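Local coordinates for CRISPR-associated protein CasA/Cse1 (Thermus thermophilus, PDB 4AN8) that forms part of the Cascade ribonucleoprotein complex, which probably acts in CRISPR adaptive immunity against viruses and plasmids by targeting invading nucleic acids, at residues 367-372 against 446-451; 378-383 against 452-457; 339-344 against 363-368; 190-195 against 320-325. All blocks are in the same frame, centred on the assembly; numbering follows the deposited sequence.

The four contacts form a path from the three-stranded antiparallel sheet to the C-terminal helices. Interaction 4 packs strand 191-195 on helix 320-333, and interaction 3 joins strands 342-351 and 354-364; their centres lie about 10 Å apart, and T342 N and T195 O, 2.7 Å apart, probably share a hydrogen bond between them. Interaction 3 runs into interaction 1 through the shared residues S367 and G368, with centres about 11 Å apart. Interaction 1 touches interaction 2, also about 11 Å away centre to centre, where V448 CG2 meets L378 N at 3.9 Å. Interactions 2 and 4, about 23 Å apart between centres, do not touch.

Interaction 1. Residues 367-372 against 446-451; sequences SGLLTP and ARVEEE
E449 sets its carboxylate against S367 and G368 in a mainly polar loop-to-loop contact: 446-451 joins helices 429-446 and 453-476, while 367-372 leads from strand 354-364 into helix 372-403. With chi1 at -59°, E449 carries CG opposite its own carbonyl carbon and to within 3.5 Å of G368 CA; a sharp bend at chi2 (97°) then swings the carboxylate, and with it OE2, toward S367 and G368. That oxygen takes both polar bonds. The amide of G368 points almost straight at it, although the modelled 2.3 Å between G368 N and E449 OE2 is too short to be trusted as a length. The hydroxyl OG of S367 donates to E449 OE2 at 3.1 Å, coming from above the carboxylate plane. Beside this polar patch V448 CG1 meets L369 CD1 at 4.0 Å, the two side chains crossing at a slant, and V448 also rests on A374 and L378 of helix 372-403. G368 begins a type I turn ending at T371, the N-cap residue of that helix; G368 O accepts from T371 N at 3.1 Å and from T371 OG1 at 2.8 Å. The other loop is tied to the same helix by a hydrogen bond from N377 to V448 O. If the G368 bond holds at a more normal length, two neutral donors would be expected to favour the ionised carboxylate.

Interaction 2. Residues 378-383 against 452-457; sequences LEKALK and ASLDLW
With chi1 at -174°, which sets CG trans to the backbone N, W457 swings its indole from helix 453-476 onto A381 of helix 372-403. The five-membered ring meets one residue in two ways. The methyl carbon A381 CB sits over its face in a CH-pi contact, 3.8 Å from the centroid, and comes within 3.6 Å of W457 CD1. The carbonyl of the same residue accepts a hydrogen bond from the indole, W457 NE1 to A381 O being 2.6 Å. This bond is short but bent, with an angle of 134° at the hydrogen: the nitrogen stands above the carbonyl plane and the oxygen is tilted out of the indole plane. In a helix a carbonyl ordinarily serves the amide four residues on, so an approach from the flank is what a side-chain donor would be expected to make. One turn earlier L454 extends CD1 onto the backbone of helix 372-403, 3.8 Å from A381 N, and the same methyl touches K380 CB at 4.0 Å. A381 thus lies where L454 and W457 converge, and the segment axes are 10.1 Å apart at closest. F444 of helix 429-446 also packs on A381, its ring meeting that of W457 obliquely. The two segments run nearly parallel, 13° apart, as expected of the first and third members of an up-down-up-down bundle; the arrangement belongs to the C-terminal four-helix bundle of the Cse1 family.

Interaction 3. Residues 339-344 against 363-368; sequences GRITLR and YPLPSG
L343 N donates to Y363 O at 2.7 Å in a nearly straight bond (168°), and Y363 N returns one of equal length to L343 O, 2.7 Å. This antiparallel hydrogen-bonded pair lies at the open end of the hairpin formed by strands 342-351 and 354-364. L343 and Y363 send their side chains to the same face of the sheet. The tyrosine hydroxyl is bonded to E361, and its ring meets F307 edge-to-face. At the next pair, T342 and P364 occupy a non-hydrogen-bonded position with CA atoms 4.7 Å apart, and their side chains diverge; P364 packs on P442 and F445 of helix 429-446. Beyond it L365 turns back across the hairpin. Its CB covers I341 O at 3.5 Å, while CD1 reaches T342 O at 3.7 Å and I341 CG2 at 3.9 Å. The other edge of strand 342-351 is paired with strand 191-195 through T342 and R344. No hydrogen bond between 339-344 and 363-368 follows the L343–Y363 pair; L365 continues the contact by packing, on the I341 methyl and against the carbonyls of I341 and T342.

Interaction 4. Residues 190-195 against 320-325; sequences ALFLPT and ATLEHA
P194 lays its ring across helix 320-333, where CB and CG each stand 3.5 Å from A325 CB, closer than ordinary carbon contacts. The same ring spans the preceding turn: CG lies 3.6 Å from T321 O and CD 3.7 Å from T321 OG1, with the proline and threonine side chains crossing at about a right angle. T321 adds the polar link. Its chi1 of 59° tucks OG1 in against the helix backbone, facing F192 O, and the hydroxyl donates to F192 O at 2.7 Å. The donor stands 44° out of the F192 carbonyl plane. The F192 ring lies beside L322, and its CD2 meets L322 CD2 at 4.3 Å. Strand 191-195 runs with the helix at 24°, their segment axes 7.5 Å apart. It is one of the two outer strands of the three-stranded sheet, and L193 and T195 hold it to strand 342-351 by backbone bonds. Helix 199-206 closes in as well: L205 packs on P194, and N206 touches T321 and bonds P194 O. All five touching residues are buried, and the T321 hydroxyl gives its hydrogen to a main-chain oxygen, that of F192, within an otherwise apolar interface; the bond fixes the rotation of the hydroxyl while proline and alanine pack tightly beside it.

Interaction 1. Residues 367-372 against 446-451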
loop_
_atom_site.group_PDB
_atom_site.type_symbol
_atom_site.label_atom_id
_atom_site.label_comp_id
_atom_site.label_asym_id
_atom_site.label_seq_id
_atom_site.Cartn_x
_atom_site.Cartn_y
_atom_site.Cartn_z
ATOM N N SER A 367 13.069 15.485 4.620
ATOM C CA SER A 367 14.141 15.038 5.507
ATOM C C SER A 367 13.814 15.117 7.005
ATOM O O SER A 367 14.193 14.232 7.773
ATOM C CB SER A 367 15.437 15.791 5.202
ATOM O OG SER A 367 15.217 17.189 5.168
ATOM N N GLY A 368 13.117 16.168 7.421
ATOM C CA GLY A 368 12.852 16.360 8.838
ATOM C C GLY A 368 11.410 16.090 9.222
ATOM O O GLY A 368 10.894 16.669 10.177
ATOM N N LEU A 369 10.770 15.181 8.491
ATOM C CA LEU A 369 9.335 14.972 8.620
ATOM C C LEU A 369 8.945 14.673 10.065
ATOM O O LEU A 369 7.970 15.229 10.575
ATOM C CB LEU A 369 8.849 13.870 7.662
ATOM C CG LEU A 369 7.384 13.460 7.853
ATOM C CD1 LEU A 369 6.488 14.632 7.488
ATOM C CD2 LEU A 369 7.014 12.213 7.059
ATOM N N LEU A 370 9.715 13.834 10.747
ATOM C CA LEU A 370 9.318 13.405 12.090
ATOM C C LEU A 370 9.918 14.217 13.245
ATOM O O LEU A 370 10.116 13.697 14.339
ATOM C CB LEU A 370 9.564 11.903 12.288
ATOM C CG LEU A 370 8.701 10.942 11.454
ATOM C CD1 LEU A 370 8.942 9.497 11.846
ATOM C CD2 LEU A 370 7.223 11.261 11.581
ATOM N N THR A 371 10.199 15.493 13.003
ATOM C CA THR A 371 10.594 16.417 14.074
ATOM C C THR A 371 9.353 17.173 14.566
ATOM O O THR A 371 8.366 17.271 13.840
ATOM C CB THR A 371 11.641 17.432 13.570
ATOM O OG1 THR A 371 11.072 18.216 12.517
ATOM C CG2 THR A 371 12.877 16.708 13.024
ATOM N N PRO A 372 9.394 17.705 15.805
ATOM C CA PRO A 372 8.256 18.438 16.393
ATOM C C PRO A 372 7.793 19.632 15.561
ATOM O O PRO A 372 6.600 19.894 15.466
ATOM C CB PRO A 372 8.813 18.927 17.738
ATOM C CG PRO A 372 9.852 17.920 18.096
ATOM C CD PRO A 372 10.488 17.519 16.781
ATOM N N ALA A 446 7.079 18.640 0.747
ATOM C CA ALA A 446 8.528 18.652 0.639
ATOM C C ALA A 446 9.182 19.725 1.536
ATOM O O ALA A 446 10.356 19.608 1.886
ATOM C CB ALA A 446 8.949 18.825 -0.817
ATOM N N ARG A 447 8.432 20.759 1.920
ATOM C CA ARG A 447 9.019 21.835 2.727
ATOM C C ARG A 447 8.449 21.903 4.147
ATOM O O ARG A 447 8.508 22.938 4.806
ATOM C CB ARG A 447 8.867 23.184 2.020
ATOM C CG ARG A 447 9.448 23.210 0.617
ATOM C CD ARG A 447 9.351 24.593 -0.010
ATOM N NE ARG A 447 9.242 24.525 -1.467
ATOM C CZ ARG A 447 9.112 25.585 -2.263
ATOM N NH1 ARG A 447 9.078 26.810 -1.741
ATOM N NH2 ARG A 447 9.015 25.423 -3.582
ATOM N N VAL A 448 7.918 20.787 4.628
ATOM C CA VAL A 448 7.191 20.795 5.887
ATOM C C VAL A 448 8.046 21.247 7.082
ATOM O O VAL A 448 7.514 21.692 8.095
ATOM C CB VAL A 448 6.496 19.413 6.164
ATOM C CG1 VAL A 448 7.495 18.391 6.696
ATOM C CG2 VAL A 448 5.308 19.589 7.113
ATOM N N GLU A 449 9.364 21.130 6.963
ATOM C CA GLU A 449 10.260 21.505 8.057
ATOM C C GLU A 449 10.334 23.027 8.245
ATOM O O GLU A 449 10.289 23.524 9.364
ATOM C CB GLU A 449 11.667 20.942 7.828
ATOM C CG GLU A 449 11.730 19.432 7.698
ATOM C CD GLU A 449 11.742 18.938 6.242
ATOM O OE1 GLU A 449 11.223 19.664 5.348
ATOM O OE2 GLU A 449 12.281 17.821 6.002
ATOM N N GLU A 450 10.456 23.749 7.135
ATOM C CA GLU A 450 10.550 25.206 7.131
ATOM C C GLU A 450 9.304 25.892 7.667
ATOM O O GLU A 450 8.186 25.506 7.326
ATOM C CB GLU A 450 10.802 25.690 5.703
ATOM C CG GLU A 450 12.023 25.067 5.077
ATOM C CD GLU A 450 11.985 25.084 3.566
ATOM O OE1 GLU A 450 11.565 26.109 2.983
ATOM O OE2 GLU A 450 12.377 24.061 2.963
ATOM N N GLU A 451 9.506 26.921 8.491
ATOM C CA GLU A 451 8.415 27.756 9.001
ATOM C C GLU A 451 7.653 28.435 7.864
ATOM O O GLU A 451 6.427 28.537 7.894
ATOM C CB GLU A 451 8.963 28.829 9.939
ATOM C CG GLU A 451 9.792 28.303 11.092
ATOM C CD GLU A 451 10.410 29.424 11.902
ATOM O OE1 GLU A 451 10.597 30.526 11.341
ATOM O OE2 GLU A 451 10.702 29.210 13.098
#

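Interaction 2. Residues 378-383 against 452-457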
loop_
_atom_site.group_PDB
_atom_site.type_symbol
_atom_site.label_atom_id
_atom_site.label_comp_id
_atom_site.label_asym_id
_atom_site.label_seq_id
_atom_site.Cartn_x
_atom_site.Cartn_y
_atom_site.Cartn_z
ATOM N N LEU A 378 2.661 20.308 9.850
ATOM C CA LEU A 378 1.763 19.398 9.150
ATOM C C LEU A 378 0.389 19.429 9.804
ATOM O O LEU A 378 -0.628 19.496 9.122
ATOM C CB LEU A 378 2.332 17.976 9.151
ATOM C CG LEU A 378 1.579 16.915 8.343
ATOM C CD1 LEU A 378 1.376 17.360 6.878
ATOM C CD2 LEU A 378 2.332 15.582 8.404
ATOM N N GLU A 379 0.367 19.403 11.132
ATOM C CA GLU A 379 -0.879 19.484 11.881
ATOM C C GLU A 379 -1.670 20.753 11.505
ATOM O O GLU A 379 -2.861 20.693 11.211
ATOM C CB GLU A 379 -0.577 19.451 13.383
ATOM C CG GLU A 379 -1.751 19.090 14.279
ATOM C CD GLU A 379 -1.332 18.845 15.732
ATOM O OE1 GLU A 379 -0.112 18.759 16.001
ATOM O OE2 GLU A 379 -2.220 18.738 16.606
ATOM N N LYS A 380 -1.005 21.903 11.513
ATOM C CA LYS A 380 -1.664 23.163 11.162
ATOM C C LYS A 380 -2.148 23.164 9.712
ATOM O O LYS A 380 -3.279 23.529 9.430
ATOM C CB LYS A 380 -0.716 24.361 11.362
ATOM C CG LYS A 380 -0.343 24.683 12.809
ATOM C CD LYS A 380 0.577 25.910 12.866
ATOM C CE LYS A 380 1.186 26.131 14.251
ATOM N NZ LYS A 380 0.152 26.289 15.312
ATOM N N ALA A 381 -1.263 22.788 8.794
ATOM C CA ALA A 381 -1.572 22.810 7.372
ATOM C C ALA A 381 -2.837 22.017 7.111
ATOM O O ALA A 381 -3.714 22.456 6.368
ATOM C CB ALA A 381 -0.418 22.218 6.569
ATOM N N LEU A 382 -2.930 20.842 7.729
ATOM C CA LEU A 382 -4.044 19.953 7.452
ATOM C C LEU A 382 -5.303 20.476 8.115
ATOM O O LEU A 382 -6.408 20.220 7.655
ATOM C CB LEU A 382 -3.741 18.527 7.920
ATOM C CG LEU A 382 -3.321 17.554 6.819
ATOM C CD1 LEU A 382 -2.288 18.189 5.922
ATOM C CD2 LEU A 382 -2.821 16.235 7.411
ATOM N N LYS A 383 -5.131 21.197 9.211
ATOM C CA LYS A 383 -6.273 21.691 9.970
ATOM C C LYS A 383 -6.919 22.850 9.210
ATOM O O LYS A 383 -8.130 22.878 9.022
ATOM C CB LYS A 383 -5.840 22.122 11.373
ATOM C CG LYS A 383 -6.985 22.359 12.339
ATOM C CD LYS A 383 -6.459 22.639 13.741
ATOM C CE LYS A 383 -7.576 22.993 14.723
ATOM N NZ LYS A 383 -8.185 24.331 14.451
ATOM N N ALA A 452 8.398 28.900 6.865
ATOM C CA ALA A 452 7.834 29.568 5.700
ATOM C C ALA A 452 6.697 28.783 5.033
ATOM O O ALA A 452 5.879 29.350 4.306
ATOM C CB ALA A 452 8.944 29.833 4.676
ATOM N N SER A 453 6.663 27.477 5.266
ATOM C CA SER A 453 5.834 26.581 4.455
ATOM C C SER A 453 4.327 26.757 4.667
ATOM O O SER A 453 3.555 26.564 3.741
ATOM C CB SER A 453 6.234 25.118 4.687
ATOM O OG SER A 453 5.930 24.721 6.012
ATOM N N LEU A 454 3.911 27.116 5.877
ATOM C CA LEU A 454 2.493 27.361 6.139
ATOM C C LEU A 454 1.961 28.433 5.212
ATOM O O LEU A 454 0.829 28.343 4.720
ATOM C CB LEU A 454 2.256 27.808 7.577
ATOM C CG LEU A 454 1.995 26.744 8.637
ATOM C CD1 LEU A 454 1.274 25.522 8.051
ATOM C CD2 LEU A 454 3.304 26.364 9.316
ATOM N N ASP A 455 2.789 29.443 4.974
ATOM C CA ASP A 455 2.402 30.566 4.136
ATOM C C ASP A 455 2.156 30.122 2.704
ATOM O O ASP A 455 1.176 30.531 2.086
ATOM C CB ASP A 455 3.458 31.673 4.189
ATOM C CG ASP A 455 3.614 32.256 5.585
ATOM O OD1 ASP A 455 2.586 32.467 6.268
ATOM O OD2 ASP A 455 4.769 32.491 6.000
ATOM N N LEU A 456 3.038 29.285 2.175
ATOM C CA LEU A 456 2.817 28.731 0.847
ATOM C C LEU A 456 1.487 27.977 0.824
ATOM O O LEU A 456 0.730 28.050 -0.142
ATOM C CB LEU A 456 3.964 27.805 0.437
ATOM C CG LEU A 456 5.260 28.494 0.004
ATOM C CD1 LEU A 456 4.979 29.529 -1.082
ATOM C CD2 LEU A 456 5.985 29.130 1.189
ATOM N N TRP A 457 1.191 27.273 1.910
ATOM C CA TRP A 457 0.004 26.440 1.958
ATOM C C TRP A 457 -1.230 27.329 1.925
ATOM O O TRP A 457 -2.187 27.059 1.185
ATOM C CB TRP A 457 0.025 25.587 3.222
ATOM C CG TRP A 457 -1.080 24.588 3.324
ATOM C CD1 TRP A 457 -1.993 24.494 4.321
ATOM C CD2 TRP A 457 -1.372 23.517 2.406
ATOM N NE1 TRP A 457 -2.841 23.443 4.090
ATOM C CE2 TRP A 457 -2.487 22.828 2.918
ATOM C CE3 TRP A 457 -0.805 23.087 1.197
ATOM C CZ2 TRP A 457 -3.050 21.723 2.274
ATOM C CZ3 TRP A 457 -1.369 22.004 0.543
ATOM C CH2 TRP A 457 -2.483 21.329 1.088
#

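Interaction 3. Residues 339-344 against 363-368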
loop_
_atom_site.group_PDB
_atom_site.type_symbol
_atom_site.label_atom_id
_atom_site.label_comp_id
_atom_site.label_asym_id
_atom_site.label_seq_id
_atom_site.Cartn_x
_atom_site.Cartn_y
_atom_site.Cartn_z
ATOM N N GLY A 339 20.745 11.349 -0.758
ATOM C CA GLY A 339 20.146 10.812 -1.966
ATOM C C GLY A 339 18.703 11.257 -2.148
ATOM O O GLY A 339 18.125 11.919 -1.276
ATOM N N ARG A 340 18.120 10.890 -3.286
ATOM C CA ARG A 340 16.735 11.238 -3.602
ATOM C C ARG A 340 15.750 10.159 -3.119
ATOM O O ARG A 340 15.689 9.057 -3.657
ATOM C CB ARG A 340 16.599 11.509 -5.101
ATOM C CG ARG A 340 17.745 12.360 -5.635
ATOM C CD ARG A 340 17.490 12.910 -7.028
ATOM N NE ARG A 340 18.564 13.812 -7.435
ATOM C CZ ARG A 340 18.540 14.568 -8.528
ATOM N NH1 ARG A 340 17.489 14.538 -9.335
ATOM N NH2 ARG A 340 19.568 15.359 -8.811
ATOM N N ILE A 341 14.982 10.488 -2.089
ATOM C CA ILE A 341 14.120 9.514 -1.445
ATOM C C ILE A 341 12.636 9.910 -1.499
ATOM O O ILE A 341 12.276 11.011 -1.091
ATOM C CB ILE A 341 14.610 9.274 0.003
ATOM C CG1 ILE A 341 16.005 8.628 -0.042
ATOM C CG2 ILE A 341 13.619 8.415 0.803
ATOM C CD1 ILE A 341 16.743 8.614 1.304
ATOM N N THR A 342 11.775 9.029 -2.024
ATOM C CA THR A 342 10.344 9.337 -2.060
ATOM C C THR A 342 9.508 8.365 -1.235
ATOM O O THR A 342 10.028 7.398 -0.683
ATOM C CB THR A 342 9.774 9.381 -3.487
ATOM O OG1 THR A 342 9.671 8.054 -4.000
ATOM C CG2 THR A 342 10.625 10.208 -4.400
ATOM N N LEU A 343 8.210 8.623 -1.157
ATOM C CA LEU A 343 7.299 7.712 -0.461
ATOM C C LEU A 343 6.219 7.221 -1.405
ATOM O O LEU A 343 5.448 8.029 -1.958
ATOM C CB LEU A 343 6.649 8.416 0.719
ATOM C CG LEU A 343 5.606 7.701 1.581
ATOM C CD1 LEU A 343 6.204 6.495 2.342
ATOM C CD2 LEU A 343 4.960 8.703 2.556
ATOM N N ARG A 344 6.155 5.907 -1.608
ATOM C CA ARG A 344 5.035 5.341 -2.348
ATOM C C ARG A 344 3.981 4.778 -1.405
ATOM O O ARG A 344 4.315 4.125 -0.414
ATOM C CB ARG A 344 5.512 4.271 -3.307
ATOM C CG ARG A 344 6.493 4.796 -4.292
ATOM C CD ARG A 344 6.671 3.819 -5.393
ATOM N NE ARG A 344 7.245 4.469 -6.562
ATOM C CZ ARG A 344 7.068 4.029 -7.799
ATOM N NH1 ARG A 344 6.327 2.944 -8.011
ATOM N NH2 ARG A 344 7.623 4.673 -8.817
ATOM N N TYR A 363 4.678 10.464 -2.930
ATOM C CA TYR A 363 4.853 11.711 -2.186
ATOM C C TYR A 363 6.332 11.937 -1.975
ATOM O O TYR A 363 7.107 10.985 -1.965
ATOM C CB TYR A 363 4.166 11.649 -0.826
ATOM C CG TYR A 363 2.683 11.462 -0.916
ATOM C CD1 TYR A 363 1.852 12.542 -1.166
ATOM C CD2 TYR A 363 2.112 10.203 -0.786
ATOM C CE1 TYR A 363 0.500 12.385 -1.280
ATOM C CE2 TYR A 363 0.745 10.028 -0.895
ATOM C CZ TYR A 363 -0.061 11.122 -1.144
ATOM O OH TYR A 363 -1.424 10.980 -1.247
ATOM N N PRO A 364 6.736 13.203 -1.818
ATOM C CA PRO A 364 8.105 13.398 -1.342
ATOM C C PRO A 364 8.226 12.798 0.048
ATOM O O PRO A 364 7.209 12.547 0.706
ATOM C CB PRO A 364 8.271 14.927 -1.307
ATOM C CG PRO A 364 6.914 15.495 -1.485
ATOM C CD PRO A 364 6.064 14.464 -2.169
ATOM N N LEU A 365 9.453 12.527 0.470
ATOM C CA LEU A 365 9.721 12.087 1.829
ATOM C C LEU A 365 10.679 13.098 2.445
ATOM O O LEU A 365 11.898 12.963 2.345
ATOM C CB LEU A 365 10.335 10.689 1.835
ATOM C CG LEU A 365 10.067 9.903 3.105
ATOM C CD1 LEU A 365 10.302 8.424 2.888
ATOM C CD2 LEU A 365 10.942 10.431 4.238
ATOM N N PRO A 366 10.122 14.134 3.069
ATOM C CA PRO A 366 10.863 15.307 3.567
ATOM C C PRO A 366 11.877 14.903 4.633
ATOM O O PRO A 366 11.549 14.082 5.472
ATOM C CB PRO A 366 9.765 16.176 4.185
ATOM C CG PRO A 366 8.454 15.642 3.579
ATOM C CD PRO A 366 8.687 14.180 3.398
ATOM N N SER A 367 13.069 15.485 4.620
ATOM C CA SER A 367 14.141 15.038 5.507
ATOM C C SER A 367 13.814 15.117 7.005
ATOM O O SER A 367 14.193 14.232 7.773
ATOM C CB SER A 367 15.437 15.791 5.202
ATOM O OG SER A 367 15.217 17.189 5.168
ATOM N N GLY A 368 13.117 16.168 7.421
ATOM C CA GLY A 368 12.852 16.360 8.838
ATOM C C GLY A 368 11.410 16.090 9.222
ATOM O O GLY A 368 10.894 16.669 10.177
#

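Interaction 4. Residues 190-195 against 320-325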
loop_
_atom_site.group_PDB
_atom_site.type_symbol
_atom_site.label_atom_id
_atom_site.label_comp_id
_atom_site.label_asym_id
_atom_site.label_seq_id
_atom_site.Cartn_x
_atom_site.Cartn_y
_atom_site.Cartn_z
ATOM N N ALA A 190 -3.453 0.747 3.841
ATOM C CA ALA A 190 -2.565 1.381 2.892
ATOM C C ALA A 190 -1.135 1.015 3.266
ATOM O O ALA A 190 -0.780 1.057 4.432
ATOM C CB ALA A 190 -2.759 2.881 2.963
ATOM N N LEU A 191 -0.315 0.651 2.291
ATOM C CA LEU A 191 1.066 0.262 2.593
ATOM C C LEU A 191 2.064 1.392 2.310
ATOM O O LEU A 191 2.058 1.968 1.214
ATOM C CB LEU A 191 1.446 -0.983 1.797
ATOM C CG LEU A 191 0.511 -2.173 2.079
ATOM C CD1 LEU A 191 0.958 -3.404 1.268
ATOM C CD2 LEU A 191 0.454 -2.498 3.583
ATOM N N PHE A 192 2.909 1.698 3.295
ATOM C CA PHE A 192 3.952 2.711 3.128
ATOM C C PHE A 192 5.257 2.100 2.638
ATOM O O PHE A 192 5.884 1.276 3.330
ATOM C CB PHE A 192 4.183 3.503 4.414
ATOM C CG PHE A 192 3.024 4.366 4.792
ATOM C CD1 PHE A 192 1.866 3.804 5.307
ATOM C CD2 PHE A 192 3.076 5.741 4.614
ATOM C CE1 PHE A 192 0.789 4.596 5.658
ATOM C CE2 PHE A 192 1.986 6.550 4.956
ATOM C CZ PHE A 192 0.846 5.978 5.482
ATOM N N LEU A 193 5.664 2.516 1.445
ATOM C CA LEU A 193 6.888 1.996 0.851
ATOM C C LEU A 193 7.846 3.100 0.441
ATOM O O LEU A 193 7.813 3.564 -0.693
ATOM C CB LEU A 193 6.558 1.122 -0.366
ATOM C CG LEU A 193 7.785 0.517 -1.038
ATOM C CD1 LEU A 193 8.101 -0.850 -0.413
ATOM C CD2 LEU A 193 7.591 0.417 -2.551
ATOM N N PRO A 194 8.706 3.537 1.366
ATOM C CA PRO A 194 9.739 4.504 0.999
ATOM C C PRO A 194 10.570 3.961 -0.157
ATOM O O PRO A 194 10.777 2.746 -0.272
ATOM C CB PRO A 194 10.595 4.595 2.254
ATOM C CG PRO A 194 9.662 4.258 3.344
ATOM C CD PRO A 194 8.764 3.185 2.792
ATOM N N THR A 195 11.034 4.864 -1.013
ATOM C CA THR A 195 11.623 4.471 -2.276
ATOM C C THR A 195 12.854 5.319 -2.545
ATOM O O THR A 195 12.841 6.537 -2.312
ATOM C CB THR A 195 10.584 4.607 -3.407
ATOM O OG1 THR A 195 9.664 3.508 -3.328
ATOM C CG2 THR A 195 11.228 4.595 -4.751
ATOM N N ALA A 320 6.317 1.741 10.456
ATOM C CA ALA A 320 7.721 1.494 10.812
ATOM C C ALA A 320 8.687 1.729 9.636
ATOM O O ALA A 320 9.767 2.312 9.819
ATOM C CB ALA A 320 7.911 0.059 11.419
ATOM N N THR A 321 8.299 1.298 8.432
ATOM C CA THR A 321 9.116 1.579 7.250
ATOM C C THR A 321 9.361 3.066 7.087
ATOM O O THR A 321 10.457 3.482 6.723
ATOM C CB THR A 321 8.512 1.008 5.928
ATOM O OG1 THR A 321 7.190 1.555 5.698
ATOM C CG2 THR A 321 8.464 -0.550 5.967
ATOM N N LEU A 322 8.342 3.878 7.326
ATOM C CA LEU A 322 8.482 5.339 7.180
ATOM C C LEU A 322 9.331 5.910 8.327
ATOM O O LEU A 322 10.179 6.766 8.119
ATOM C CB LEU A 322 7.109 6.023 7.118
ATOM C CG LEU A 322 7.088 7.569 7.098
ATOM C CD1 LEU A 322 7.905 8.086 5.926
ATOM C CD2 LEU A 322 5.673 8.132 7.030
ATOM N N GLU A 323 9.131 5.407 9.533
ATOM C CA GLU A 323 9.981 5.825 10.647
ATOM C C GLU A 323 11.435 5.482 10.352
ATOM O O GLU A 323 12.322 6.301 10.554
ATOM C CB GLU A 323 9.529 5.202 11.966
ATOM C CG GLU A 323 10.232 5.771 13.187
ATOM C CD GLU A 323 9.635 5.274 14.511
ATOM O OE1 GLU A 323 8.835 4.313 14.492
ATOM O OE2 GLU A 323 9.963 5.846 15.576
ATOM N N HIS A 324 11.670 4.270 9.859
ATOM C CA HIS A 324 13.029 3.792 9.555
ATOM C C HIS A 324 13.663 4.583 8.397
ATOM O O HIS A 324 14.802 5.027 8.500
ATOM C CB HIS A 324 12.991 2.293 9.249
ATOM C CG HIS A 324 14.201 1.773 8.544
ATOM N ND1 HIS A 324 15.390 1.515 9.189
ATOM C CD2 HIS A 324 14.401 1.432 7.248
ATOM C CE1 HIS A 324 16.264 1.033 8.328
ATOM N NE2 HIS A 324 15.690 0.971 7.140
ATOM N N ALA A 325 12.916 4.782 7.312
ATOM C CA ALA A 325 13.428 5.546 6.178
ATOM C C ALA A 325 13.790 6.975 6.612
ATOM O O ALA A 325 14.862 7.485 6.278
ATOM C CB ALA A 325 12.414 5.576 5.035
#